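Local coordinates for probable branched-chain amino acid ABC transporter, amino acid binding protein (Thermus thermophilus, PDB 3LKB), which probably captures branched-chain amino acids for import by an ABC transporter, and is seen here with valine in its binding pocket, at residues Cys35-Ala38 with Lys42-Pro45; Gly85-Leu90 with Ile108-Pro113; Lys145-Val150 with Lys192-Ala197; Asp217-Gly222 with Gly243-Gly248. The protein carries 2 engineered substitutions. All blocks are in the same frame, centred on the assembly; numbering follows the deposited sequence.

Following the chain from the N terminus, the four contacts come in series; none nests within another or crosses it. Contact 1 closes the shortest loop, turning the end of helix 21-41 toward strand 47-55. Contact 2 brings the loop after strand 101-103 back against helix 84-97, close to the bound valine. Contact 3 lays helix 188-196 on strand 145-150 of the seven-stranded sheet, and contact 4 joins the end of helix 208-220 to the turn leading into strand 250-253. Contacts 1 and 3 lie on opposite sides of the chain's centre, their own centres about 48 Å apart. Contacts 3 and 4 are neighbours: Lys192 CE packs 3.7 Å from Leu221 CD2.

Contact 1: residues Cys35-Ala38 with Lys42-Pro45; sequences CKWA and KLVP
Leu43 folds back on the helix it has just left and sets its two methyls against Trp37. CD2 does most of the touching, 3.5 Å from Trp37 CZ3 and close to CE3 as well, while CD1 lies 3.8 Å from the same CZ3. The two side chains cross at about a right angle. The indole is brought there by its first torsion, which turns CG away from the backbone N (chi1 -164°). Leu43 CD2 also reaches Ala38 CB at 4.1 Å. Behind these apolar contacts stands the backbone: Leu43 N donates to Ala38 O over 3.1 Å. Lys42, with positive phi, is the C-prime residue of a Schellman motif, and its own N bonds back into the last turn. An alanine in place of Leu43 would take away both methyls and would probably leave CZ3 and CE3 of Trp37 and the methyl of Ala38 without this apolar neighbour. Further out, Trp37 packs on Leu267 and Ile271 of helix 263-274, and Ala38 on Phe49 of strand 47-55. The chemistry is that of a helix C-terminus: two backbone bonds of the Schellman motif end the helix, and a small apolar patch packs beside them where the chain turns toward strand 47-55.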
loop_
_atom_site.group_PDB
_atom_site.type_symbol
_atom_site.label_atom_id
_atom_site.label_comp_id
_atom_site.label_asym_id
_atom_site.label_seq_id
_atom_site.Cartn_x
_atom_site.Cartn_y
_atom_site.Cartn_z
ATOM N N CYS A 35 5.626 -16.018 10.108
ATOM C CA CYS A 35 6.037 -17.230 9.445
ATOM C C CYS A 35 7.557 -17.306 9.393
ATOM O O CYS A 35 8.150 -18.389 9.515
ATOM C CB CYS A 35 5.463 -17.291 8.043
ATOM S SG CYS A 35 5.677 -18.895 7.212
ATOM N N LYS A 36 8.161 -16.118 9.233
ATOM C CA LYS A 36 9.607 -15.948 9.188
ATOM C C LYS A 36 10.201 -16.289 10.537
ATOM O O LYS A 36 11.191 -17.011 10.648
ATOM C CB LYS A 36 9.931 -14.497 8.854
ATOM C CG LYS A 36 11.238 -14.320 8.104
ATOM C CD LYS A 36 11.063 -13.487 6.846
ATOM C CE LYS A 36 10.373 -14.282 5.752
ATOM N NZ LYS A 36 10.257 -13.494 4.488
ATOM N N TRP A 37 9.579 -15.730 11.601
ATOM C CA TRP A 37 9.915 -16.036 12.992
ATOM C C TRP A 37 9.699 -17.524 13.370
ATOM O O TRP A 37 10.510 -18.099 14.058
ATOM C CB TRP A 37 9.151 -15.108 13.953
ATOM C CG TRP A 37 9.669 -15.064 15.368
ATOM C CD1 TRP A 37 10.750 -14.340 15.836
ATOM C CD2 TRP A 37 9.099 -15.695 16.511
ATOM N NE1 TRP A 37 10.891 -14.502 17.204
ATOM C CE2 TRP A 37 9.895 -15.341 17.636
ATOM C CE3 TRP A 37 8.004 -16.539 16.699
ATOM C CZ2 TRP A 37 9.638 -15.829 18.924
ATOM C CZ3 TRP A 37 7.731 -17.023 18.010
ATOM C CH2 TRP A 37 8.550 -16.666 19.100
ATOM N N ALA A 38 8.630 -18.154 12.888
ATOM C CA ALA A 38 8.472 -19.608 13.077
ATOM C C ALA A 38 9.708 -20.391 12.621
ATOM O O ALA A 38 10.161 -21.290 13.317
ATOM C CB ALA A 38 7.227 -20.122 12.370
ATOM N N LYS A 42 12.331 -22.205 15.101
ATOM C CA LYS A 42 11.936 -23.616 14.980
ATOM C C LYS A 42 10.746 -23.978 15.894
ATOM O O LYS A 42 10.769 -24.942 16.661
ATOM C CB LYS A 42 13.152 -24.539 15.193
ATOM C CG LYS A 42 13.950 -24.809 13.896
ATOM C CD LYS A 42 15.370 -24.220 13.950
ATOM C CE LYS A 42 16.385 -25.134 14.716
ATOM N NZ LYS A 42 17.488 -24.368 15.444
ATOM N N LEU A 43 9.710 -23.167 15.800
ATOM C CA LEU A 43 8.496 -23.387 16.534
ATOM C C LEU A 43 7.844 -24.728 16.226
ATOM O O LEU A 43 7.200 -25.305 17.092
ATOM C CB LEU A 43 7.508 -22.270 16.225
ATOM C CG LEU A 43 7.341 -21.089 17.189
ATOM C CD1 LEU A 43 8.616 -20.671 17.865
ATOM C CD2 LEU A 43 6.719 -19.937 16.419
ATOM N N VAL A 44 7.956 -25.204 14.992
ATOM C CA VAL A 44 7.458 -26.529 14.705
ATOM C C VAL A 44 8.598 -27.439 14.283
ATOM O O VAL A 44 9.096 -27.369 13.173
ATOM C CB VAL A 44 6.270 -26.585 13.698
ATOM C CG1 VAL A 44 5.215 -25.545 14.058
ATOM C CG2 VAL A 44 6.764 -26.358 12.293
ATOM N N PRO A 45 8.985 -28.322 15.175
ATOM C CA PRO A 45 10.151 -29.129 14.883
ATOM C C PRO A 45 9.907 -29.987 13.647
ATOM O O PRO A 45 8.839 -30.609 13.520
ATOM C CB PRO A 45 10.306 -29.997 16.152
ATOM C CG PRO A 45 9.386 -29.301 17.249
ATOM C CD PRO A 45 8.255 -28.795 16.361
#

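Contact 2: residues Gly85-Leu90 with Ile108-Pro113; sequences GANLQL and IELIDP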
loop_
_atom_site.group_PDB
_atom_site.type_symbol
_atom_site.label_atom_id
_atom_site.label_comp_id
_atom_site.label_asym_id
_atom_site.label_seq_id
_atom_site.Cartn_x
_atom_site.Cartn_y
_atom_site.Cartn_z
ATOM N N GLY A 85 -16.056 -10.549 0.636
ATOM C CA GLY A 85 -16.653 -10.885 -0.603
ATOM C C GLY A 85 -16.036 -12.125 -1.143
ATOM O O GLY A 85 -16.704 -12.973 -1.592
ATOM N N ALA A 86 -14.733 -12.206 -1.013
ATOM C CA ALA A 86 -13.967 -13.338 -1.500
ATOM C C ALA A 86 -14.307 -14.587 -0.725
ATOM O O ALA A 86 -14.604 -15.621 -1.342
ATOM C CB ALA A 86 -12.449 -13.061 -1.449
ATOM N N ASN A 87 -14.290 -14.493 0.604
ATOM C CA ASN A 87 -14.659 -15.620 1.453
ATOM C C ASN A 87 -16.061 -16.115 1.189
ATOM O O ASN A 87 -16.257 -17.324 1.089
ATOM C CB ASN A 87 -14.512 -15.280 2.931
ATOM C CG ASN A 87 -13.075 -15.344 3.400
ATOM O OD1 ASN A 87 -12.324 -14.362 3.336
ATOM N ND2 ASN A 87 -12.692 -16.483 3.912
ATOM N N LEU A 88 -17.046 -15.208 1.087
ATOM C CA LEU A 88 -18.418 -15.632 0.663
ATOM C C LEU A 88 -18.426 -16.486 -0.619
ATOM O O LEU A 88 -19.026 -17.543 -0.658
ATOM C CB LEU A 88 -19.342 -14.437 0.504
ATOM C CG LEU A 88 -19.702 -13.889 1.900
ATOM C CD1 LEU A 88 -20.344 -12.492 1.846
ATOM C CD2 LEU A 88 -20.660 -14.888 2.562
ATOM N N GLN A 89 -17.691 -16.045 -1.622
ATOM C CA GLN A 89 -17.638 -16.650 -2.922
ATOM C C GLN A 89 -16.952 -18.021 -2.871
ATOM O O GLN A 89 -17.381 -18.937 -3.523
ATOM C CB GLN A 89 -16.818 -15.706 -3.822
ATOM C CG GLN A 89 -17.384 -15.569 -5.138
ATOM C CD GLN A 89 -16.675 -14.567 -6.051
ATOM O OE1 GLN A 89 -15.557 -14.814 -6.543
ATOM N NE2 GLN A 89 -17.374 -13.456 -6.338
ATOM N N LEU A 90 -15.854 -18.138 -2.127
ATOM C CA LEU A 90 -15.142 -19.416 -1.947
ATOM C C LEU A 90 -15.725 -20.424 -0.960
ATOM O O LEU A 90 -15.207 -21.547 -0.902
ATOM C CB LEU A 90 -13.710 -19.137 -1.479
ATOM C CG LEU A 90 -13.069 -18.085 -2.363
ATOM C CD1 LEU A 90 -11.736 -17.832 -1.814
ATOM C CD2 LEU A 90 -12.960 -18.673 -3.735
ATOM N N ILE A 108 -20.035 -12.598 10.307
ATOM C CA ILE A 108 -20.633 -13.790 10.939
ATOM C C ILE A 108 -21.208 -14.829 9.943
ATOM O O ILE A 108 -21.190 -16.067 10.186
ATOM C CB ILE A 108 -21.693 -13.392 11.944
ATOM C CG1 ILE A 108 -22.031 -14.574 12.823
ATOM C CG2 ILE A 108 -22.945 -12.788 11.227
ATOM C CD1 ILE A 108 -20.917 -14.969 13.809
ATOM N N GLU A 109 -21.692 -14.314 8.818
ATOM C CA GLU A 109 -22.253 -15.126 7.750
ATOM C C GLU A 109 -21.282 -16.230 7.273
ATOM O O GLU A 109 -21.694 -17.294 6.775
ATOM C CB GLU A 109 -22.718 -14.192 6.597
ATOM C CG GLU A 109 -23.374 -14.879 5.392
ATOM C CD GLU A 109 -24.549 -15.788 5.790
ATOM O OE1 GLU A 109 -25.296 -15.439 6.767
ATOM O OE2 GLU A 109 -24.738 -16.840 5.118
ATOM N N LEU A 110 -19.990 -15.975 7.436
ATOM C CA LEU A 110 -18.969 -16.939 7.048
ATOM C C LEU A 110 -19.034 -18.235 7.830
ATOM O O LEU A 110 -18.711 -19.264 7.266
ATOM C CB LEU A 110 -17.563 -16.350 7.188
ATOM C CG LEU A 110 -17.246 -15.106 6.347
ATOM C CD1 LEU A 110 -15.754 -14.708 6.484
ATOM C CD2 LEU A 110 -17.670 -15.273 4.880
ATOM N N ILE A 111 -19.414 -18.182 9.108
ATOM C CA ILE A 111 -19.504 -19.389 9.930
ATOM C C ILE A 111 -20.970 -19.853 10.106
ATOM O O ILE A 111 -21.244 -20.711 10.917
ATOM C CB ILE A 111 -18.738 -19.284 11.289
ATOM C CG1 ILE A 111 -19.053 -18.003 12.042
ATOM C CG2 ILE A 111 -17.226 -19.236 11.058
ATOM C CD1 ILE A 111 -19.944 -18.118 13.155
ATOM N N ASP A 112 -21.888 -19.269 9.332
ATOM C CA ASP A 112 -23.295 -19.696 9.291
ATOM C C ASP A 112 -23.509 -20.629 8.107
ATOM O O ASP A 112 -22.757 -20.567 7.163
ATOM C CB ASP A 112 -24.233 -18.506 9.160
ATOM C CG ASP A 112 -24.428 -17.756 10.478
ATOM O OD1 ASP A 112 -23.943 -18.194 11.564
ATOM O OD2 ASP A 112 -25.069 -16.691 10.404
ATOM N N PRO A 113 -24.488 -21.544 8.207
ATOM C CA PRO A 113 -24.759 -22.559 7.176
ATOM C C PRO A 113 -25.287 -21.919 5.929
ATOM O O PRO A 113 -25.842 -20.827 6.000
ATOM C CB PRO A 113 -25.861 -23.421 7.797
ATOM C CG PRO A 113 -26.309 -22.658 9.011
ATOM C CD PRO A 113 -25.174 -21.859 9.474
#
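Leu110 pushes its forked end against two consecutive residues of helix 84-97, Asn87 and Leu88. The close part is here: CD2 of Leu110 lies 3.7 Å from Asn87 CB and 3.8 Å from Leu88 CD2, so one methyl touches both, while Leu110 CD1 comes within 3.8 Å of that same Asn87 CB. In each pair the side chains cross at about a right angle. Leu110 reaches across because its CG stands opposite the carbonyl carbon, beside the backbone N (chi1 -60°). A glycine here would remove both methyls and would probably open a gap beside Asn87 CB, leaving the end of Leu88 freer to turn.

The outer side is thinner. Leu88 CD2 also touches the aliphatic CG of Glu109, 3.9 Å away, and both of these residues are partly exposed. The touching atoms are all carbon, so the two segments meet through apolar packing. Polar support comes from next door, where Lys91 NZ, one turn further along the helix, bonds to the backbone O of both Glu109 and Asp112.

The side chain of Asn87 is about 7 Å from the bound valine, whose pocket includes Thr84 and Ser105. Leu110 rests on Ser105 and on Pro103 of strand 101-103, which Asn87 also touches, while helix 60-72 packs against Ala86 and Gln89 of helix 84-97.

Contact 3: residues Lys145-Val150 with Lys192-Ala197; sequences KVALVV and KRFEQA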
loop_
_atom_site.group_PDB
_atom_site.type_symbol
_atom_site.label_atom_id
_atom_site.label_comp_id
_atom_site.label_asym_id
_atom_site.label_seq_id
_atom_site.Cartn_x
_atom_site.Cartn_y
_atom_site.Cartn_z
ATOM N N LYS A 145 -30.952 8.907 17.796
ATOM C CA LYS A 145 -30.935 8.764 16.371
ATOM C C LYS A 145 -29.532 8.413 15.926
ATOM O O LYS A 145 -28.594 9.099 16.249
ATOM C CB LYS A 145 -31.367 10.056 15.693
ATOM C CG LYS A 145 -32.754 10.639 16.122
ATOM C CD LYS A 145 -33.574 10.802 14.868
ATOM C CE LYS A 145 -34.238 12.141 14.757
ATOM N NZ LYS A 145 -35.693 12.036 15.083
ATOM N N VAL A 146 -29.403 7.353 15.146
ATOM C CA VAL A 146 -28.105 6.888 14.703
ATOM C C VAL A 146 -28.072 6.684 13.192
ATOM O O VAL A 146 -29.071 6.311 12.575
ATOM C CB VAL A 146 -27.632 5.633 15.517
ATOM C CG1 VAL A 146 -28.665 5.140 16.438
ATOM C CG2 VAL A 146 -27.007 4.477 14.675
ATOM N N ALA A 147 -26.910 6.938 12.605
ATOM C CA ALA A 147 -26.720 6.740 11.194
ATOM C C ALA A 147 -25.594 5.724 11.043
ATOM O O ALA A 147 -24.647 5.693 11.843
ATOM C CB ALA A 147 -26.340 8.027 10.564
ATOM N N LEU A 148 -25.696 4.875 10.040
ATOM C CA LEU A 148 -24.635 3.969 9.742
ATOM C C LEU A 148 -23.935 4.472 8.495
ATOM O O LEU A 148 -24.596 4.869 7.529
ATOM C CB LEU A 148 -25.172 2.552 9.522
ATOM C CG LEU A 148 -26.020 1.871 10.627
ATOM C CD1 LEU A 148 -26.319 0.393 10.246
ATOM C CD2 LEU A 148 -25.405 1.946 12.026
ATOM N N VAL A 149 -22.597 4.456 8.525
ATOM C CA VAL A 149 -21.762 4.711 7.356
ATOM C C VAL A 149 -20.783 3.549 7.116
ATOM O O VAL A 149 -19.997 3.210 7.972
ATOM C CB VAL A 149 -20.977 6.059 7.493
ATOM C CG1 VAL A 149 -19.912 6.191 6.411
ATOM C CG2 VAL A 149 -21.916 7.214 7.401
ATOM N N VAL A 150 -20.751 3.053 5.896
ATOM C CA VAL A 150 -20.362 1.718 5.602
ATOM C C VAL A 150 -19.597 1.671 4.287
ATOM O O VAL A 150 -19.864 2.445 3.349
ATOM C CB VAL A 150 -21.642 0.933 5.543
ATOM C CG1 VAL A 150 -21.834 0.184 4.270
ATOM C CG2 VAL A 150 -21.827 0.140 6.770
ATOM N N LYS A 192 -24.025 17.220 6.544
ATOM C CA LYS A 192 -25.160 18.188 6.585
ATOM C C LYS A 192 -26.530 17.487 6.522
ATOM O O LYS A 192 -27.436 17.876 7.212
ATOM C CB LYS A 192 -25.063 19.211 5.444
ATOM C CG LYS A 192 -24.568 20.601 5.770
ATOM C CD LYS A 192 -23.413 20.659 6.735
ATOM C CE LYS A 192 -22.455 21.830 6.350
ATOM N NZ LYS A 192 -22.745 23.230 6.854
ATOM N N ARG A 193 -26.645 16.439 5.716
ATOM C CA ARG A 193 -27.812 15.558 5.689
ATOM C C ARG A 193 -28.118 14.971 7.072
ATOM O O ARG A 193 -29.264 15.041 7.532
ATOM C CB ARG A 193 -27.601 14.414 4.684
ATOM C CG ARG A 193 -28.511 14.391 3.449
ATOM C CD ARG A 193 -29.975 14.067 3.859
ATOM N NE ARG A 193 -30.650 15.225 4.497
ATOM C CZ ARG A 193 -31.935 15.288 4.891
ATOM N NH1 ARG A 193 -32.775 14.248 4.747
ATOM N NH2 ARG A 193 -32.381 16.418 5.435
ATOM N N PHE A 194 -27.094 14.417 7.728
ATOM C CA PHE A 194 -27.213 13.838 9.094
ATOM C C PHE A 194 -27.627 14.870 10.128
ATOM O O PHE A 194 -28.487 14.625 10.948
ATOM C CB PHE A 194 -25.883 13.211 9.531
ATOM C CG PHE A 194 -25.558 11.911 8.834
ATOM C CD1 PHE A 194 -26.398 11.395 7.827
ATOM C CD2 PHE A 194 -24.391 11.231 9.145
ATOM C CE1 PHE A 194 -26.115 10.197 7.185
ATOM C CE2 PHE A 194 -24.068 10.015 8.515
ATOM C CZ PHE A 194 -24.925 9.488 7.530
ATOM N N GLU A 195 -26.999 16.037 10.068
ATOM C CA GLU A 195 -27.314 17.102 10.970
ATOM C C GLU A 195 -28.785 17.534 10.787
ATOM O O GLU A 195 -29.445 17.759 11.774
ATOM C CB GLU A 195 -26.352 18.274 10.780
ATOM C CG GLU A 195 -27.024 19.619 11.069
ATOM C CD GLU A 195 -26.087 20.643 11.642
ATOM O OE1 GLU A 195 -25.615 21.501 10.856
ATOM O OE2 GLU A 195 -25.815 20.591 12.870
ATOM N N GLN A 196 -29.302 17.612 9.548
ATOM C CA GLN A 196 -30.710 18.037 9.324
ATOM C C GLN A 196 -31.698 17.048 9.925
ATOM O O GLN A 196 -32.750 17.431 10.504
ATOM C CB GLN A 196 -31.047 18.222 7.838
ATOM C CG GLN A 196 -30.277 19.331 7.205
ATOM C CD GLN A 196 -30.602 19.496 5.722
ATOM O OE1 GLN A 196 -30.327 18.600 4.899
ATOM N NE2 GLN A 196 -31.190 20.660 5.366
ATOM N N ALA A 197 -31.342 15.777 9.792
ATOM C CA ALA A 197 -32.194 14.692 10.239
ATOM C C ALA A 197 -32.016 14.476 11.724
ATOM O O ALA A 197 -32.614 13.578 12.275
ATOM C CB ALA A 197 -31.864 13.425 9.463
#
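A beta-alpha-beta crossover of the periplasmic binding protein fold accounts for this contact, in which Phe194 of helix 188-196 meets Ala147 and Val149 of strand 145-150. The chain leaves strand 173-179, runs through the helix and returns as strand 201-205; both strands lie parallel to 145-150, one to each side of it in the sheet, so the helix passes over the strand it has skipped. Phe194 is the residue that reaches down from the helix. With chi1 at -73° its CB-CG bond runs anti to the carbonyl carbon and aims the ring at the sheet.

Ala147 and Val149 are two apart in the strand and face the same way, but they use the ring differently. The Ala147 methyl comes over one face, a CH-pi contact with CB 3.8 Å from the ring centroid and 17° off the normal. Val149 instead sends CG2 to the edge, near the ring plane, 3.7 Å from Phe194 CE2. CE2 and CZ are touched by both residues, and all three are buried. Val199, in the loop leading to strand 201-205, packs against Ala147 and Phe194 as well. On the other side of the strand, Leu148 and Val150 meet helix 160-170, so the sheet has a helix on both faces here.

Toward the start of the strand the packing gives way to a partly exposed margin. There the Lys145 chain, bent at its last three torsions, brings CE to 3.3 Å from Ala197 O.

Contact 4: residues Asp217-Gly222 with Gly243-Gly248; sequences DAKRLG and GDAAEG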
loop_
_atom_site.group_PDB
_atom_site.type_symbol
_atom_site.label_atom_id
_atom_site.label_comp_id
_atom_site.label_asym_id
_atom_site.label_seq_id
_atom_site.Cartn_x
_atom_site.Cartn_y
_atom_site.Cartn_z
ATOM N N ASP A 217 -13.705 16.348 8.429
ATOM C CA ASP A 217 -14.764 17.248 8.005
ATOM C C ASP A 217 -15.728 17.577 9.163
ATOM O O ASP A 217 -16.062 18.745 9.352
ATOM C CB ASP A 217 -15.492 16.639 6.813
ATOM C CG ASP A 217 -14.707 16.797 5.521
ATOM O OD1 ASP A 217 -13.838 17.713 5.456
ATOM O OD2 ASP A 217 -14.953 15.997 4.577
ATOM N N ALA A 218 -16.119 16.563 9.952
ATOM C CA ALA A 218 -16.942 16.776 11.152
ATOM C C ALA A 218 -16.391 17.847 12.096
ATOM O O ALA A 218 -17.107 18.769 12.507
ATOM C CB ALA A 218 -17.135 15.490 11.897
ATOM N N LYS A 219 -15.117 17.715 12.418
ATOM C CA LYS A 219 -14.400 18.710 13.204
ATOM C C LYS A 219 -14.482 20.116 12.545
ATOM O O LYS A 219 -14.955 21.071 13.167
ATOM C CB LYS A 219 -12.952 18.236 13.391
ATOM C CG LYS A 219 -12.172 18.972 14.433
ATOM C CD LYS A 219 -10.672 18.672 14.328
ATOM C CE LYS A 219 -9.808 19.774 15.018
ATOM N NZ LYS A 219 -10.075 19.734 16.495
ATOM N N ARG A 220 -14.075 20.201 11.275
ATOM C CA ARG A 220 -14.068 21.424 10.485
ATOM C C ARG A 220 -15.404 22.148 10.615
ATOM O O ARG A 220 -15.440 23.358 10.848
ATOM C CB ARG A 220 -13.859 21.070 9.009
ATOM C CG ARG A 220 -12.901 21.957 8.241
ATOM C CD ARG A 220 -11.432 21.699 8.726
ATOM N NE ARG A 220 -10.580 22.894 8.585
ATOM C CZ ARG A 220 -10.579 23.961 9.404
ATOM N NH1 ARG A 220 -11.365 24.019 10.479
ATOM N NH2 ARG A 220 -9.783 24.993 9.142
ATOM N N LEU A 221 -16.496 21.399 10.460
ATOM C CA LEU A 221 -17.828 21.982 10.515
ATOM C C LEU A 221 -18.372 22.245 11.929
ATOM O O LEU A 221 -19.471 22.810 12.076
ATOM C CB LEU A 221 -18.822 21.109 9.749
ATOM C CG LEU A 221 -18.491 20.940 8.270
ATOM C CD1 LEU A 221 -19.077 19.664 7.780
ATOM C CD2 LEU A 221 -18.979 22.157 7.467
ATOM N N GLY A 222 -17.631 21.817 12.952
ATOM C CA GLY A 222 -18.070 21.919 14.348
ATOM C C GLY A 222 -19.263 21.085 14.791
ATOM O O GLY A 222 -20.008 21.531 15.656
ATOM N N GLY A 243 -5.742 12.463 13.398
ATOM C CA GLY A 243 -5.183 13.345 14.445
ATOM C C GLY A 243 -6.262 13.646 15.474
ATOM O O GLY A 243 -6.960 12.772 15.898
ATOM N N ASP A 244 -6.432 14.897 15.817
ATOM C CA ASP A 244 -7.342 15.287 16.864
ATOM C C ASP A 244 -8.771 15.118 16.508
ATOM O O ASP A 244 -9.635 15.218 17.391
ATOM C CB ASP A 244 -7.179 16.757 17.170
ATOM C CG ASP A 244 -6.414 16.972 18.402
ATOM O OD1 ASP A 244 -5.295 16.391 18.479
ATOM O OD2 ASP A 244 -6.930 17.697 19.305
ATOM N N ALA A 245 -9.048 14.935 15.224
ATOM C CA ALA A 245 -10.444 14.784 14.864
ATOM C C ALA A 245 -10.914 13.441 15.383
ATOM O O ALA A 245 -12.107 13.203 15.444
ATOM C CB ALA A 245 -10.705 14.964 13.325
ATOM N N ALA A 246 -9.972 12.589 15.772
ATOM C CA ALA A 246 -10.297 11.259 16.377
ATOM C C ALA A 246 -10.706 11.291 17.858
ATOM O O ALA A 246 -11.321 10.376 18.359
ATOM C CB ALA A 246 -9.148 10.282 16.191
ATOM N N GLU A 247 -10.334 12.338 18.562
ATOM C CA GLU A 247 -10.698 12.451 19.994
ATOM C C GLU A 247 -12.128 12.005 20.292
ATOM O O GLU A 247 -13.076 12.520 19.705
ATOM C CB GLU A 247 -10.557 13.911 20.438
ATOM C CG GLU A 247 -10.497 14.038 21.930
ATOM C CD GLU A 247 -9.211 13.439 22.521
ATOM O OE1 GLU A 247 -8.182 13.247 21.803
ATOM O OE2 GLU A 247 -9.247 13.163 23.717
ATOM N N GLY A 248 -12.297 11.069 21.213
ATOM C CA GLY A 248 -13.640 10.649 21.610
ATOM C C GLY A 248 -14.251 9.586 20.703
ATOM O O GLY A 248 -15.330 9.084 20.993
#
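Asp244 and Ala245 are the residues of 243-248 that meet Lys219, near the end of helix 208-220. The second segment begins at Gly243, the first residue to leave the conformation of helix 236-242; its positive phi suits a glycine. Asp244 follows, opening a short 3-10 turn, and its CB lies 4.2 Å from Lys219 NZ. The charged ends stay apart, with Lys219 NZ 4.7 Å from Asp244 OD2, so any attraction between them would be a loose one at the surface.

Ala245 makes the closer contact. Its CB lies 3.8 Å from Lys219 CD and 4.0 Å from Lys219 CB, packed against the aliphatic part of the chain. Lys219 presents that part because CG is turned opposite its backbone N (chi1 -166°) and the chain stays extended until it bends at the last torsion. In the periplasmic binding protein fold this surface joins two successive units of the sheet: helix 208-220, which ends in a Schellman motif at Gly222 and leads to strand 226-229, and the turn that follows helix 236-242 and leads to strand 250-253.

Ala246 next turns inward onto Leu238 and Ile239 of helix 236-242. Glu247 closes the turn, its N bonded to Asp244 O over 3.2 Å, and its carboxylate takes a bond from Gly363 N. Gly248, again with positive phi, pairs through its backbone with Ala361, and its O accepts a weak hydrogen bond from Arg226 NH1.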